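Dimeric protein of unknown function and ferredoxin-like fold (Bacteroides fragilis, PDB 3FMB) is of unknown function but forms a dimer of ferredoxin-like subunits and belongs to the stress-responsive A/B barrel family. Local coordinates at residues Asn43-Ala48 and Ile76-Glu81; Glu47-Leu52 and Lys89-His94; Glu72-Ala77 and Ser110-Asp115. One frame throughout, in Å; residues are numbered along the deposited sequence. Where two conformers were deposited one is given.

Contact 1: Asn43-Ala48 and Ile76-Glu81; sequences NSFKEA and IALYSE
In the helix-on-sheet layer of this ferredoxin-like subunit, the ring of Phe-45, from helix 35-50, rests on Ile-76 and Leu-78 of strand 76-82. The touching ring atoms are CD2, CE2 and CZ, and both partners approach obliquely. Phe-45 CD2 and CE2 both lie 3.8 Å from Ile-76 CG2, so that this methyl straddles a ring bond, and Phe-45 CZ comes 4.2 Å from Leu-78 CD1. The side chain of Phe-45 crosses that of Leu-78 at about a right angle, one methyl meeting the end of the ring. With CG of Phe-45 turned anti to the backbone N (chi1 -179°), the ring is carried away from the helix and down onto the sheet. A flat, wide side chain suits this place because it can span two strand residues at once, while the branched aliphatic chains beneath offer methyls to it. All three residues are buried, and the contact rests on dispersion and the exclusion of water. Leu-104, from a loop, touches both Phe-45 and Ile-76. Met-42 and Val-64 pack on Ile-76 as well, and Ile-49, one helical turn beyond Phe-45, packs on Leu-78. The strand alternates: Ile-76 and Leu-78 turn toward the helix, whereas Ala-77 and Tyr-79 meet the second subunit, where Tyr-79 stacks on Tyr-79 of the other chain. One face of the sheet covered by helices and the other given to a partner sheet is the pattern of dimeric alpha+beta barrels, the architecture of the A/B barrel family.

Contact 2: Glu47-Leu52 and Lys89-His94; sequences EAIEAL and KFYATH. With EDO (1,2-ethanediol), chain F; SO4 (sulfate ion), chain C.
Tyr-91 of helix 85-93 meets Ile-49, near the C-terminal end of helix 35-50, and Leu-52, a little farther along the chain. Leu-52 CD1 approaches the ring at Tyr-91 CE1, 3.8 Å away, from an oblique direction, and the two side chains cross at about a right angle. Ile-49 sends its terminal methyl to the phenol oxygen, with Ile-49 CD1 4.1 Å from Tyr-91 OH. CG of Leu-52 lies anti to its carbonyl carbon (chi1 -66°), and a chi2 of 178° extends the chain to CD1; together with the Tyr-91 side chain it fills the space between the CA atoms of Leu-52 and Tyr-91, 9.1 Å apart. The apolar ring of tyrosine suits a buried interface, while the hydroxyl at its end lies beside a site where a sulfate ion, probably from the crystallisation liquor, is found. Sulfate O1 lies at the ring edge near the ring plane, and the bond from Tyr-91 OH to sulfate O1 is weak at 3.4 Å. Arg-111 and His-23 also bind the sulfate.

Farther out, the backbone that carries Tyr-91 is secured near its helix end. Lys-89 O accepts from Thr-93 N at 3.1 Å and, from the opposite face of its plane, from Thr-93 OG1 at 2.8 Å. Thr-93 thus uses its short hydroxyl to reinforce the last helical turn. His-94 then starts the next helix as its N-cap, its ND1 receiving Glu-96 N. The rings of Phe-82 and His-97 meet that of Tyr-91. Tyr-91 also rests on Ile-62 of strand 61-66 and Leu-78 of strand 76-82, while Ile-49 touches Ala-100 of helix 95-102, so the pair lies where three helices converge over the sheet.

Contact 3: Glu72-Ala77 and Ser110-Asp115; sequences ETWNIA and SRACVD. With EDO (1,2-ethanediol), chain D; SO4 (sulfate ion), chain C.
Trp-74 and Ser-110 mark the closest approach of the two backbones, with CA atoms still 8.8 Å apart, because strand 21-29 runs between them. Strands 76-82 and 108-117 are each antiparallel to that central strand and therefore parallel to one another. Just after Trp-74 the chain enters its strand through a classic beta bulge, in which Asn-75 and Ile-76 both face Phe-27.

The large indole spans the gap. With CG anti to the carbonyl carbon (chi1 -68°), it swings across toward strand 108-117, where its six-membered ring does the touching: Trp-74 CH2 is 3.6 Å from Ser-110 CB, and Trp-74 CZ3 is 3.9 Å from Ala-112 CB. Both carbons approach the ring obliquely. Small residues suit these alternate positions on the strand, since they leave room for the indole to lie across them. The CB of Arg-111, between them in sequence, leaves the strand away from segment 72-77. Its chain is extended from CG to NE, and its guanidinium meets a sulfate edge-on through two hydrogen bonds: Arg-111 NE to sulfate O4 at 3.0 Å, nearly straight at 172°, and Arg-111 NH2 to sulfate O3 at 2.7 Å, more bent at 156°. These bonds, with a salt bridge to Glu-72 of the second subunit, probably limit the rotation of the group.

Lys-28 of strand 21-29 lies against Trp-74 within the chain. Across the dimer, Trp-74 packs on Cys-113 of the second subunit, so this end of the sheet, with strand 108-117 outermost in the chain, adjoins the partner sheet.

Leu-78 joins contact 1 to contact 2: its CD1 lies 3.5 Å from Tyr-91 OH, and the same Leu-78 CD1 is 3.9 Å from Ile-49 CG2, so the two pack against each other through Leu-78, with centres about 9 Å apart. Contact 3 shares Ile-76 and Ala-77 with contact 1, and its centre is about 11 Å away from that of contact 1; both reach the second subunit. Contacts 2 and 3, with centres about 17 Å apart, do not touch, yet both reach the same sulfate, which also comes about 4 Å from the Leu-78 side chain. Such an ion may mark a pocket, although no function is established for it.

Contact 1: Asn43-Ala48 and Ile76-Glu81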
loop_
_atom_site.group_PDB
_atom_site.type_symbol
_atom_site.label_atom_id
_atom_site.label_comp_id
_atom_site.label_asym_id
_atom_site.label_seq_id
_atom_site.Cartn_x
_atom_site.Cartn_y
_atom_site.Cartn_z
ATOM N N ASN A 43 11.044 11.482 -7.279
ATOM C CA ASN A 43 10.380 12.412 -8.195
ATOM C C ASN A 43 10.314 11.837 -9.617
ATOM O O ASN A 43 9.250 11.836 -10.254
ATOM C CB ASN A 43 11.070 13.791 -8.181
ATOM C CG ASN A 43 10.776 14.611 -6.919
ATOM O OD1 ASN A 43 9.779 14.410 -6.260
ATOM N ND2 ASN A 43 11.652 15.566 -6.615
ATOM N N SER A 44 11.424 11.319 -10.116
ATOM C CA SER A 44 11.447 10.793 -11.477
ATOM C C SER A 44 10.460 9.627 -11.668
ATOM O O SER A 44 9.739 9.579 -12.671
ATOM C CB SER A 44 12.858 10.364 -11.883
ATOM O OG SER A 44 13.665 11.499 -12.024
ATOM N N PHE A 45 10.436 8.714 -10.695
ATOM C CA PHE A 45 9.522 7.563 -10.674
ATOM C C PHE A 45 8.072 8.016 -10.638
ATOM O O PHE A 45 7.285 7.561 -11.425
ATOM C CB PHE A 45 9.803 6.690 -9.466
ATOM C CG PHE A 45 8.922 5.474 -9.381
ATOM C CD1 PHE A 45 9.098 4.413 -10.276
ATOM C CD2 PHE A 45 7.903 5.387 -8.449
ATOM C CE1 PHE A 45 8.299 3.281 -10.202
ATOM C CE2 PHE A 45 7.095 4.225 -8.385
ATOM C CZ PHE A 45 7.321 3.197 -9.283
ATOM N N LYS A 46 7.747 8.946 -9.743
ATOM C CA LYS A 46 6.373 9.482 -9.642
ATOM C C LYS A 46 5.914 10.043 -10.987
ATOM O O LYS A 46 4.818 9.713 -11.443
ATOM C CB LYS A 46 6.281 10.572 -8.582
ATOM C CG LYS A 46 4.948 11.343 -8.516
ATOM C CD LYS A 46 4.920 12.182 -7.242
ATOM C CE LYS A 46 3.782 13.137 -7.205
ATOM N NZ LYS A 46 2.604 12.372 -7.083
ATOM N N GLU A 47 6.748 10.883 -11.601
ATOM C CA GLU A 47 6.443 11.473 -12.909
ATOM C C GLU A 47 6.231 10.413 -13.988
ATOM O O GLU A 47 5.316 10.539 -14.800
ATOM C CB GLU A 47 7.568 12.419 -13.346
ATOM C CG GLU A 47 7.271 13.223 -14.605
ATOM C CD GLU A 47 8.510 13.923 -15.160
ATOM O OE1 GLU A 47 8.461 15.158 -15.337
ATOM O OE2 GLU A 47 9.535 13.239 -15.420
ATOM N N ALA A 48 7.088 9.392 -13.999
ATOM C CA ALA A 48 7.055 8.344 -15.029
ATOM C C ALA A 48 5.802 7.477 -14.897
ATOM O O ALA A 48 5.152 7.176 -15.905
ATOM C CB ALA A 48 8.339 7.477 -14.968
ATOM N N ILE A 76 8.030 5.250 -1.046
ATOM C CA ILE A 76 7.188 5.389 -2.208
ATOM C C ILE A 76 5.991 4.428 -2.133
ATOM O O ILE A 76 6.169 3.221 -1.834
ATOM C CB ILE A 76 7.972 5.054 -3.532
ATOM C CG1 ILE A 76 9.213 5.961 -3.738
ATOM C CG2 ILE A 76 6.978 5.109 -4.739
ATOM C CD1 ILE A 76 10.197 5.407 -4.860
ATOM N N ALA A 77 4.800 4.945 -2.450
ATOM C CA ALA A 77 3.596 4.135 -2.556
ATOM C C ALA A 77 3.067 4.271 -3.985
ATOM O O ALA A 77 3.021 5.386 -4.527
ATOM C CB ALA A 77 2.522 4.611 -1.579
ATOM N N LEU A 78 2.662 3.144 -4.571
ATOM C CA LEU A 78 1.917 3.128 -5.817
ATOM C C LEU A 78 0.543 2.536 -5.512
ATOM O O LEU A 78 0.420 1.436 -4.948
ATOM C CB LEU A 78 2.657 2.273 -6.831
ATOM C CG LEU A 78 2.080 2.272 -8.261
ATOM C CD1 LEU A 78 3.284 2.161 -9.245
ATOM C CD2 LEU A 78 1.059 1.095 -8.409
ATOM N N TYR A 79 -0.479 3.298 -5.826
ATOM C CA TYR A 79 -1.843 2.891 -5.619
ATOM C C TYR A 79 -2.515 2.887 -6.978
ATOM O O TYR A 79 -2.488 3.887 -7.680
ATOM C CB TYR A 79 -2.533 3.861 -4.661
ATOM C CG TYR A 79 -4.019 3.612 -4.532
ATOM C CD1 TYR A 79 -4.509 2.634 -3.653
ATOM C CD2 TYR A 79 -4.936 4.299 -5.334
ATOM C CE1 TYR A 79 -5.885 2.375 -3.558
ATOM C CE2 TYR A 79 -6.316 4.033 -5.237
ATOM C CZ TYR A 79 -6.772 3.067 -4.349
ATOM O OH TYR A 79 -8.118 2.825 -4.242
ATOM N N SER A 80 -3.154 1.777 -7.324
ATOM C CA SER A 80 -3.732 1.650 -8.641
ATOM C C SER A 80 -4.916 0.694 -8.661
ATOM O O SER A 80 -5.078 -0.142 -7.762
ATOM C CB SER A 80 -2.639 1.202 -9.618
ATOM O OG SER A 80 -2.189 -0.084 -9.298
ATOM N N GLU A 81 -5.747 0.847 -9.690
ATOM C CA GLU A 81 -6.947 0.050 -9.903
ATOM C C GLU A 81 -6.977 -0.487 -11.336
ATOM O O GLU A 81 -6.657 0.226 -12.291
ATOM C CB GLU A 81 -8.221 0.871 -9.626
ATOM C CG GLU A 81 -8.348 1.277 -8.133
ATOM C CD GLU A 81 -9.478 2.230 -7.830
ATOM O OE1 GLU A 81 -10.310 2.492 -8.718
ATOM O OE2 GLU A 81 -9.542 2.711 -6.688
#

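Contact 2: Glu47-Leu52 and Lys89-His94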
loop_
_atom_site.group_PDB
_atom_site.type_symbol
_atom_site.label_atom_id
_atom_site.label_comp_id
_atom_site.label_asym_id
_atom_site.label_seq_id
_atom_site.Cartn_x
_atom_site.Cartn_y
_atom_site.Cartn_z
ATOM N N GLU A 47 6.748 10.883 -11.601
ATOM C CA GLU A 47 6.443 11.473 -12.909
ATOM C C GLU A 47 6.231 10.413 -13.988
ATOM O O GLU A 47 5.316 10.539 -14.800
ATOM C CB GLU A 47 7.568 12.419 -13.346
ATOM C CG GLU A 47 7.271 13.223 -14.605
ATOM C CD GLU A 47 8.510 13.923 -15.160
ATOM O OE1 GLU A 47 8.461 15.158 -15.337
ATOM O OE2 GLU A 47 9.535 13.239 -15.420
ATOM N N ALA A 48 7.088 9.392 -13.999
ATOM C CA ALA A 48 7.055 8.344 -15.029
ATOM C C ALA A 48 5.802 7.477 -14.897
ATOM O O ALA A 48 5.152 7.176 -15.905
ATOM C CB ALA A 48 8.339 7.477 -14.968
ATOM N N ILE A 49 5.469 7.089 -13.664
ATOM C CA ILE A 49 4.255 6.300 -13.412
ATOM C C ILE A 49 2.992 7.067 -13.762
ATOM O O ILE A 49 2.068 6.538 -14.403
ATOM C CB ILE A 49 4.181 5.799 -11.957
ATOM C CG1 ILE A 49 5.311 4.777 -11.688
ATOM C CG2 ILE A 49 2.780 5.190 -11.671
ATOM C CD1 ILE A 49 5.234 3.398 -12.488
ATOM N N GLU A 50 2.952 8.335 -13.377
ATOM C CA GLU A 50 1.768 9.137 -13.568
ATOM C C GLU A 50 1.514 9.500 -15.057
ATOM O O GLU A 50 0.392 9.801 -15.411
ATOM C CB GLU A 50 1.785 10.327 -12.587
ATOM C CG GLU A 50 1.601 9.787 -11.135
ATOM C CD GLU A 50 1.485 10.846 -10.035
ATOM O OE1 GLU A 50 1.828 12.006 -10.300
ATOM O OE2 GLU A 50 1.031 10.510 -8.899
ATOM N N ALA A 51 2.529 9.360 -15.914
ATOM C CA ALA A 51 2.401 9.525 -17.364
ATOM C C ALA A 51 1.878 8.273 -18.088
ATOM O O ALA A 51 1.559 8.335 -19.277
ATOM C CB ALA A 51 3.726 9.947 -17.983
ATOM N N LEU A 52 1.757 7.155 -17.390
ATOM C CA LEU A 52 1.410 5.886 -18.036
ATOM C C LEU A 52 -0.030 5.748 -18.511
ATOM O O LEU A 52 -0.263 5.092 -19.514
ATOM C CB LEU A 52 1.749 4.711 -17.104
ATOM C CG LEU A 52 3.225 4.444 -16.770
ATOM C CD1 LEU A 52 3.318 3.268 -15.785
ATOM C CD2 LEU A 52 4.019 4.191 -18.058
ATOM N N LYS A 89 -1.078 -7.594 -14.960
ATOM C CA LYS A 89 0.093 -8.204 -15.552
ATOM C C LYS A 89 0.437 -7.549 -16.906
ATOM O O LYS A 89 1.618 -7.344 -17.234
ATOM C CB LYS A 89 -0.087 -9.691 -15.672
ATOM C CG LYS A 89 1.079 -10.379 -16.413
ATOM C CD LYS A 89 1.539 -11.702 -15.788
ATOM C CE LYS A 89 3.057 -11.705 -15.592
ATOM N NZ LYS A 89 3.429 -10.780 -14.480
ATOM N N PHE A 90 -0.590 -7.198 -17.673
ATOM C CA PHE A 90 -0.397 -6.420 -18.912
ATOM C C PHE A 90 0.334 -5.107 -18.644
ATOM O O PHE A 90 1.322 -4.763 -19.301
ATOM C CB PHE A 90 -1.755 -6.180 -19.558
ATOM C CG PHE A 90 -1.703 -5.480 -20.860
ATOM C CD1 PHE A 90 -1.718 -6.208 -22.055
ATOM C CD2 PHE A 90 -1.649 -4.095 -20.920
ATOM C CE1 PHE A 90 -1.684 -5.571 -23.247
ATOM C CE2 PHE A 90 -1.610 -3.445 -22.155
ATOM C CZ PHE A 90 -1.621 -4.165 -23.284
ATOM N N TYR A 91 -0.169 -4.364 -17.669
ATOM C CA TYR A 91 0.510 -3.168 -17.169
ATOM C C TYR A 91 1.948 -3.435 -16.690
ATOM O O TYR A 91 2.877 -2.702 -17.028
ATOM C CB TYR A 91 -0.330 -2.576 -16.031
ATOM C CG TYR A 91 0.443 -1.785 -15.010
ATOM C CD1 TYR A 91 0.720 -0.430 -15.204
ATOM C CD2 TYR A 91 0.881 -2.385 -13.837
ATOM C CE1 TYR A 91 1.415 0.312 -14.223
ATOM C CE2 TYR A 91 1.578 -1.679 -12.888
ATOM C CZ TYR A 91 1.836 -0.343 -13.078
ATOM O OH TYR A 91 2.527 0.300 -12.133
ATOM N N ALA A 92 2.142 -4.486 -15.898
ATOM C CA ALA A 92 3.460 -4.726 -15.274
ATOM C C ALA A 92 4.561 -4.979 -16.322
ATOM O O ALA A 92 5.698 -4.502 -16.206
ATOM C CB ALA A 92 3.382 -5.881 -14.257
ATOM N N THR A 93 4.195 -5.706 -17.364
ATOM C CA THR A 93 5.111 -6.101 -18.464
ATOM C C THR A 93 5.225 -5.084 -19.591
ATOM O O THR A 93 6.050 -5.243 -20.502
ATOM C CB THR A 93 4.688 -7.458 -19.047
ATOM O OG1 THR A 93 3.308 -7.399 -19.462
ATOM C CG2 THR A 93 4.871 -8.557 -18.016
ATOM N N HIS A 94 4.380 -4.048 -19.553
ATOM C CA HIS A 94 4.329 -3.068 -20.630
ATOM C C HIS A 94 5.663 -2.297 -20.678
ATOM O O HIS A 94 6.156 -1.895 -19.646
ATOM C CB HIS A 94 3.156 -2.106 -20.435
ATOM C CG HIS A 94 2.885 -1.219 -21.609
ATOM N ND1 HIS A 94 3.695 -0.150 -21.937
ATOM C CD2 HIS A 94 1.854 -1.191 -22.485
ATOM C CE1 HIS A 94 3.179 0.477 -22.981
ATOM N NE2 HIS A 94 2.078 -0.149 -23.346
HETATM C C1 EDO F . 1.582 -10.832 -11.226
HETATM O O1 EDO F . 2.563 -11.122 -10.209
HETATM C C2 EDO F . 1.350 -9.330 -11.371
HETATM O O2 EDO F . 1.850 -8.794 -12.635
HETATM S S SO4 C . 4.705 -3.332 -9.994
HETATM O O1 SO4 C . 3.738 -2.143 -10.067
HETATM O O2 SO4 C . 5.458 -3.554 -11.226
HETATM O O3 SO4 C . 4.061 -4.625 -9.650
HETATM O O4 SO4 C . 5.774 -3.089 -8.994
#

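Contact 3: Glu72-Ala77 and Ser110-Asp115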
loop_
_atom_site.group_PDB
_atom_site.type_symbol
_atom_site.label_atom_id
_atom_site.label_comp_id
_atom_site.label_asym_id
_atom_site.label_seq_id
_atom_site.Cartn_x
_atom_site.Cartn_y
_atom_site.Cartn_z
ATOM N N GLU A 72 7.867 6.874 9.477
ATOM C CA GLU A 72 7.834 5.708 8.605
ATOM C C GLU A 72 9.116 5.632 7.784
ATOM O O GLU A 72 9.773 6.632 7.579
ATOM C CB GLU A 72 6.584 5.758 7.709
ATOM C CG GLU A 72 5.290 5.799 8.526
ATOM C CD GLU A 72 5.053 4.513 9.345
ATOM O OE1 GLU A 72 5.800 3.524 9.172
ATOM O OE2 GLU A 72 4.109 4.508 10.173
ATOM N N THR A 73 9.470 4.442 7.332
ATOM C CA THR A 73 10.743 4.230 6.642
ATOM C C THR A 73 10.653 3.818 5.166
ATOM O O THR A 73 11.670 3.702 4.510
ATOM C CB THR A 73 11.602 3.190 7.386
ATOM O OG1 THR A 73 10.955 1.919 7.360
ATOM C CG2 THR A 73 11.899 3.671 8.871
ATOM N N TRP A 74 9.453 3.580 4.651
ATOM C CA TRP A 74 9.262 3.279 3.243
ATOM C C TRP A 74 9.036 4.587 2.540
ATOM O O TRP A 74 8.505 5.536 3.128
ATOM C CB TRP A 74 8.105 2.292 3.026
ATOM C CG TRP A 74 8.490 0.931 3.574
ATOM C CD1 TRP A 74 8.822 0.616 4.854
ATOM C CD2 TRP A 74 8.622 -0.276 2.820
ATOM N NE1 TRP A 74 9.175 -0.707 4.949
ATOM C CE2 TRP A 74 9.050 -1.285 3.713
ATOM C CE3 TRP A 74 8.449 -0.591 1.483
ATOM C CZ2 TRP A 74 9.269 -2.612 3.303
ATOM C CZ3 TRP A 74 8.698 -1.887 1.069
ATOM C CH2 TRP A 74 9.090 -2.896 1.984
ATOM N N ASN A 75 9.513 4.689 1.308
ATOM C CA ASN A 75 9.585 5.993 0.640
ATOM C C ASN A 75 8.495 6.283 -0.386
ATOM O O ASN A 75 8.114 7.434 -0.597
ATOM C CB ASN A 75 10.954 6.192 -0.091
ATOM C CG ASN A 75 12.137 5.633 0.683
ATOM O OD1 ASN A 75 12.402 4.455 0.619
ATOM N ND2 ASN A 75 12.853 6.477 1.364
ATOM N N ILE A 76 8.030 5.250 -1.046
ATOM C CA ILE A 76 7.188 5.389 -2.208
ATOM C C ILE A 76 5.991 4.428 -2.133
ATOM O O ILE A 76 6.169 3.221 -1.834
ATOM C CB ILE A 76 7.972 5.054 -3.532
ATOM C CG1 ILE A 76 9.213 5.961 -3.738
ATOM C CG2 ILE A 76 6.978 5.109 -4.739
ATOM C CD1 ILE A 76 10.197 5.407 -4.860
ATOM N N ALA A 77 4.800 4.945 -2.450
ATOM C CA ALA A 77 3.596 4.135 -2.556
ATOM C C ALA A 77 3.067 4.271 -3.985
ATOM O O ALA A 77 3.021 5.386 -4.527
ATOM C CB ALA A 77 2.522 4.611 -1.579
ATOM N N SER A 110 13.705 -2.782 -1.161
ATOM C CA SER A 110 12.565 -3.701 -0.940
ATOM C C SER A 110 11.340 -3.241 -1.683
ATOM O O SER A 110 11.144 -2.028 -1.900
ATOM C CB SER A 110 12.229 -3.803 0.559
ATOM O OG SER A 110 13.371 -4.091 1.333
ATOM N N ARG A 111 10.532 -4.226 -2.089
ATOM C CA ARG A 111 9.219 -4.032 -2.683
ATOM C C ARG A 111 8.227 -4.919 -1.938
ATOM O O ARG A 111 8.453 -6.119 -1.742
ATOM C CB ARG A 111 9.244 -4.419 -4.162
ATOM C CG ARG A 111 7.903 -4.431 -4.851
ATOM C CD ARG A 111 8.043 -4.963 -6.273
ATOM N NE ARG A 111 6.750 -5.122 -6.957
ATOM C CZ ARG A 111 5.927 -6.150 -6.826
ATOM N NH1 ARG A 111 6.187 -7.132 -5.998
ATOM N NH2 ARG A 111 4.796 -6.162 -7.502
ATOM N N ALA A 112 7.091 -4.331 -1.605
ATOM C CA ALA A 112 5.982 -5.003 -0.924
ATOM C C ALA A 112 4.749 -4.783 -1.789
ATOM O O ALA A 112 4.492 -3.657 -2.243
ATOM C CB ALA A 112 5.769 -4.395 0.485
ATOM N N CYS A 113 3.982 -5.836 -2.046
ATOM C CA CYS A 113 2.795 -5.682 -2.862
ATOM C C CYS A 113 1.653 -6.600 -2.448
ATOM O O CYS A 113 1.846 -7.765 -2.141
ATOM C CB CYS A 113 3.124 -5.958 -4.349
ATOM S SG CYS A 113 1.683 -6.084 -5.481
ATOM N N VAL A 114 0.448 -6.050 -2.470
ATOM C CA VAL A 114 -0.773 -6.807 -2.270
ATOM C C VAL A 114 -1.730 -6.400 -3.366
ATOM O O VAL A 114 -1.911 -5.213 -3.620
ATOM C CB VAL A 114 -1.414 -6.524 -0.901
ATOM C CG1 VAL A 114 -2.861 -7.147 -0.846
ATOM C CG2 VAL A 114 -0.481 -7.014 0.250
ATOM N N ASP A 115 -2.359 -7.402 -4.005
ATOM C CA ASP A 115 -3.402 -7.177 -4.994
ATOM C C ASP A 115 -4.655 -7.746 -4.404
ATOM O O ASP A 115 -4.669 -8.914 -3.991
ATOM C CB ASP A 115 -3.112 -7.886 -6.330
ATOM C CG ASP A 115 -1.862 -7.361 -7.027
ATOM O OD1 ASP A 115 -1.511 -6.169 -6.863
ATOM O OD2 ASP A 115 -1.181 -8.150 -7.738
HETATM C C1 EDO D . 11.973 8.112 5.394
HETATM O O1 EDO D . 11.092 8.605 6.392
HETATM C C2 EDO D . 11.154 7.426 4.300
HETATM O O2 EDO D . 10.401 8.356 3.541
HETATM S S SO4 C . 4.705 -3.332 -9.994
HETATM O O1 SO4 C . 3.738 -2.143 -10.067
HETATM O O2 SO4 C . 5.458 -3.554 -11.226
HETATM O O3 SO4 C . 4.061 -4.625 -9.650
HETATM O O4 SO4 C . 5.774 -3.089 -8.994
#